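Coenzyme Q-binding protein COQ10 START domain-containing protein (Deinococcus radiodurans R1, PDB 3GGN) is of unknown function but contains a START-like domain of the Bet v 1 type and probably binds a lipid or other hydrophobic ligand. Local coordinates at residues B[16-24]-B[66-75]. Numbering follows the deposited sequence.
Sequences AEQLYAVWR and LTADEPGKRI
Helix 16-24 runs obliquely antiparallel to strand 68-70, with 145° between their N-to-C directions and the axes 11.0 Å apart, and comes nearest the hairpin 68-75 at Glu17 and Gly72, whose CA atoms are 4.2 Å apart. Tyr20 is the centrepiece. With CG anti to the backbone N (chi1 159°), its ring reaches from the helix under the turn: Pro71 CA makes a CH-pi contact over one face, 3.8 Å from the ring centroid, and Gly72 N sits over the same face, 3.1 Å from Tyr20 CG. Arg24 CB lies against the opposite face. At the ring's edge Tyr20 OH donates to Asp69 OD1 at 2.4 Å, a very short separation whose exact value is doubtful, ring and carboxylate nearly coplanar. Asp69 OD2 takes a nearly straight hydrogen bond, part of a salt bridge, from Arg24 NE at 2.8 Å; OD2 lies in the guanidinium plane, while NE comes in from above the carboxylate plane, 57° out of it. Leu66 CD1 rests on a guanidinium face. Inward, Ile75 CG1 packs 3.5 Å from Tyr20 CE1, and its CD1 touches Trp23 CB. A phenylalanine in place of Tyr20 would probably leave Asp69 OD1 without its hydroxyl partner and the carboxylate held from the helix by Arg24 alone. Gly72, at positive phi, lets the turn come close; a CB there would run into Glu17 OE2. The hairpin joins strands 59-70 and 74-79 of the antiparallel sheet; beyond Ile75, Trp23 meets Phe93 and Phe140 edge-to-face, linking helix 16-24 to strand 86-95 and helix 130-146, the long C-terminal helix of this helix-grip fold.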
loop_
_atom_site.group_PDB
_atom_site.type_symbol
_atom_site.label_atom_id
_atom_site.label_comp_id
_atom_site.label_asym_id
_atom_site.label_seq_id
_atom_site.Cartn_x
_atom_site.Cartn_y
_atom_site.Cartn_z
ATOM N N ALA B 16 -3.997 12.717 -15.716
ATOM C CA ALA B 16 -4.132 13.537 -14.510
ATOM C C ALA B 16 -5.432 13.314 -13.738
ATOM O O ALA B 16 -5.414 13.140 -12.516
ATOM C CB ALA B 16 -3.985 15.026 -14.871
ATOM N N GLU B 17 -6.555 13.335 -14.447
ATOM C CA GLU B 17 -7.867 13.142 -13.827
ATOM C C GLU B 17 -7.917 11.885 -12.963
ATOM O O GLU B 17 -8.417 11.911 -11.836
ATOM C CB GLU B 17 -8.961 13.043 -14.901
ATOM C CG GLU B 17 -9.272 14.338 -15.649
ATOM C CD GLU B 17 -9.957 15.390 -14.782
ATOM O OE1 GLU B 17 -10.805 15.014 -13.942
ATOM O OE2 GLU B 17 -9.660 16.595 -14.955
ATOM N N GLN B 18 -7.402 10.785 -13.497
ATOM C CA GLN B 18 -7.405 9.522 -12.776
ATOM C C GLN B 18 -6.643 9.616 -11.460
ATOM O O GLN B 18 -7.148 9.213 -10.416
ATOM C CB GLN B 18 -6.790 8.426 -13.638
ATOM C CG GLN B 18 -6.820 7.053 -13.000
ATOM C CD GLN B 18 -6.104 6.016 -13.844
ATOM O OE1 GLN B 18 -6.287 5.957 -15.065
ATOM N NE2 GLN B 18 -5.294 5.182 -13.197
ATOM N N LEU B 19 -5.428 10.155 -11.516
ATOM C CA LEU B 19 -4.585 10.286 -10.327
ATOM C C LEU B 19 -5.215 11.234 -9.318
ATOM O O LEU B 19 -5.171 10.988 -8.106
ATOM C CB LEU B 19 -3.205 10.800 -10.726
ATOM C CG LEU B 19 -2.508 9.906 -11.749
ATOM C CD1 LEU B 19 -1.266 10.616 -12.253
ATOM C CD2 LEU B 19 -2.158 8.546 -11.127
ATOM N N TYR B 20 -5.783 12.324 -9.824
ATOM C CA TYR B 20 -6.449 13.308 -8.982
ATOM C C TYR B 20 -7.596 12.626 -8.244
ATOM O O TYR B 20 -7.834 12.891 -7.067
ATOM C CB TYR B 20 -7.008 14.446 -9.840
ATOM C CG TYR B 20 -8.118 15.234 -9.176
ATOM C CD1 TYR B 20 -7.845 16.377 -8.415
ATOM C CD2 TYR B 20 -9.444 14.825 -9.291
ATOM C CE1 TYR B 20 -8.874 17.090 -7.787
ATOM C CE2 TYR B 20 -10.467 15.522 -8.672
ATOM C CZ TYR B 20 -10.182 16.653 -7.924
ATOM O OH TYR B 20 -11.219 17.348 -7.335
ATOM N N ALA B 21 -8.289 11.736 -8.950
ATOM C CA ALA B 21 -9.434 11.008 -8.396
ATOM C C ALA B 21 -9.095 10.224 -7.136
ATOM O O ALA B 21 -9.889 10.181 -6.191
ATOM C CB ALA B 21 -10.009 10.076 -9.451
ATOM N N VAL B 22 -7.925 9.597 -7.118
ATOM C CA VAL B 22 -7.516 8.825 -5.949
ATOM C C VAL B 22 -7.286 9.775 -4.780
ATOM O O VAL B 22 -7.872 9.607 -3.709
ATOM C CB VAL B 22 -6.214 8.023 -6.219
ATOM C CG1 VAL B 22 -5.790 7.268 -4.963
ATOM C CG2 VAL B 22 -6.433 7.044 -7.373
ATOM N N TRP B 23 -6.447 10.788 -4.996
ATOM C CA TRP B 23 -6.140 11.761 -3.950
ATOM C C TRP B 23 -7.352 12.512 -3.404
ATOM O O TRP B 23 -7.399 12.826 -2.216
ATOM C CB TRP B 23 -5.109 12.775 -4.449
ATOM C CG TRP B 23 -3.743 12.196 -4.567
ATOM C CD1 TRP B 23 -3.284 11.377 -5.552
ATOM C CD2 TRP B 23 -2.680 12.323 -3.618
ATOM N NE1 TRP B 23 -1.999 10.975 -5.274
ATOM C CE2 TRP B 23 -1.603 11.543 -4.093
ATOM C CE3 TRP B 23 -2.536 13.017 -2.407
ATOM C CZ2 TRP B 23 -0.389 11.435 -3.400
ATOM C CZ3 TRP B 23 -1.331 12.910 -1.716
ATOM C CH2 TRP B 23 -0.273 12.123 -2.218
ATOM N N ARG B 24 -8.326 12.798 -4.263
ATOM C CA ARG B 24 -9.522 13.529 -3.845
ATOM C C ARG B 24 -10.388 12.742 -2.860
ATOM O O ARG B 24 -11.203 13.327 -2.139
ATOM C CB ARG B 24 -10.360 13.937 -5.073
ATOM C CG ARG B 24 -11.549 14.847 -4.741
ATOM C CD ARG B 24 -11.075 16.177 -4.148
ATOM N NE ARG B 24 -12.163 17.079 -3.747
ATOM C CZ ARG B 24 -12.933 16.919 -2.673
ATOM N NH1 ARG B 24 -12.759 15.881 -1.863
ATOM N NH2 ARG B 24 -13.866 17.822 -2.385
ATOM N N LEU B 66 -10.354 22.277 2.829
ATOM C CA LEU B 66 -9.745 22.315 1.507
ATOM C C LEU B 66 -9.666 23.793 1.135
ATOM O O LEU B 66 -10.649 24.509 1.278
ATOM C CB LEU B 66 -10.623 21.595 0.477
ATOM C CG LEU B 66 -10.781 20.078 0.593
ATOM C CD1 LEU B 66 -11.872 19.592 -0.357
ATOM C CD2 LEU B 66 -9.458 19.414 0.280
ATOM N N THR B 67 -8.506 24.254 0.675
ATOM C CA THR B 67 -8.374 25.652 0.280
ATOM C C THR B 67 -8.388 25.766 -1.244
ATOM O O THR B 67 -8.472 26.863 -1.796
ATOM C CB THR B 67 -7.066 26.267 0.807
ATOM O OG1 THR B 67 -6.995 26.100 2.226
ATOM C CG2 THR B 67 -7.022 27.753 0.501
ATOM N N ALA B 68 -8.298 24.624 -1.914
ATOM C CA ALA B 68 -8.299 24.584 -3.373
ATOM C C ALA B 68 -8.587 23.168 -3.844
ATOM O O ALA B 68 -7.992 22.204 -3.358
ATOM C CB ALA B 68 -6.948 25.044 -3.924
ATOM N N ASP B 69 -9.519 23.052 -4.778
ATOM C CA ASP B 69 -9.881 21.765 -5.336
ATOM C C ASP B 69 -10.243 21.975 -6.794
ATOM O O ASP B 69 -11.398 22.261 -7.134
ATOM C CB ASP B 69 -11.056 21.151 -4.574
ATOM C CG ASP B 69 -11.505 19.830 -5.170
ATOM O OD1 ASP B 69 -10.660 19.128 -5.772
ATOM O OD2 ASP B 69 -12.699 19.489 -5.034
ATOM N N GLU B 70 -9.226 21.868 -7.641
ATOM C CA GLU B 70 -9.377 22.032 -9.077
ATOM C C GLU B 70 -9.271 20.656 -9.706
ATOM O O GLU B 70 -8.178 20.114 -9.859
ATOM C CB GLU B 70 -8.285 22.957 -9.611
ATOM C CG GLU B 70 -8.499 24.409 -9.221
ATOM C CD GLU B 70 -7.232 25.236 -9.307
ATOM O OE1 GLU B 70 -6.489 25.097 -10.304
ATOM O OE2 GLU B 70 -6.985 26.035 -8.376
ATOM N N PRO B 71 -10.420 20.073 -10.079
ATOM C CA PRO B 71 -10.459 18.743 -10.688
ATOM C C PRO B 71 -9.311 18.459 -11.642
ATOM O O PRO B 71 -9.063 19.214 -12.582
ATOM C CB PRO B 71 -11.814 18.721 -11.379
ATOM C CG PRO B 71 -12.659 19.530 -10.443
ATOM C CD PRO B 71 -11.752 20.704 -10.114
ATOM N N GLY B 72 -8.604 17.367 -11.370
ATOM C CA GLY B 72 -7.494 16.950 -12.209
ATOM C C GLY B 72 -6.288 17.863 -12.245
ATOM O O GLY B 72 -5.384 17.642 -13.048
ATOM N N LYS B 73 -6.254 18.877 -11.382
ATOM C CA LYS B 73 -5.130 19.819 -11.368
ATOM C C LYS B 73 -4.453 20.014 -10.022
ATOM O O LYS B 73 -3.226 19.951 -9.915
ATOM C CB LYS B 73 -5.576 21.201 -11.856
ATOM C CG LYS B 73 -5.735 21.368 -13.356
ATOM C CD LYS B 73 -6.039 22.837 -13.668
ATOM C CE LYS B 73 -6.009 23.144 -15.159
ATOM N NZ LYS B 73 -7.129 22.506 -15.901
ATOM N N ARG B 74 -5.249 20.277 -8.996
ATOM C CA ARG B 74 -4.680 20.521 -7.683
ATOM C C ARG B 74 -5.657 20.388 -6.535
ATOM O O ARG B 74 -6.854 20.620 -6.683
ATOM C CB ARG B 74 -4.083 21.921 -7.639
ATOM C CG ARG B 74 -5.106 23.003 -7.882
ATOM C CD ARG B 74 -4.863 24.201 -6.985
ATOM N NE ARG B 74 -3.558 24.807 -7.215
ATOM C CZ ARG B 74 -3.072 25.804 -6.487
ATOM N NH1 ARG B 74 -3.789 26.305 -5.483
ATOM N NH2 ARG B 74 -1.869 26.290 -6.749
ATOM N N ILE B 75 -5.111 20.028 -5.380
ATOM C CA ILE B 75 -5.879 19.892 -4.156
ATOM C C ILE B 75 -4.988 20.481 -3.068
ATOM O O ILE B 75 -3.819 20.123 -2.970
ATOM C CB ILE B 75 -6.155 18.418 -3.814
ATOM C CG1 ILE B 75 -6.809 17.707 -5.009
ATOM C CG2 ILE B 75 -7.050 18.348 -2.580
ATOM C CD1 ILE B 75 -7.091 16.227 -4.774
#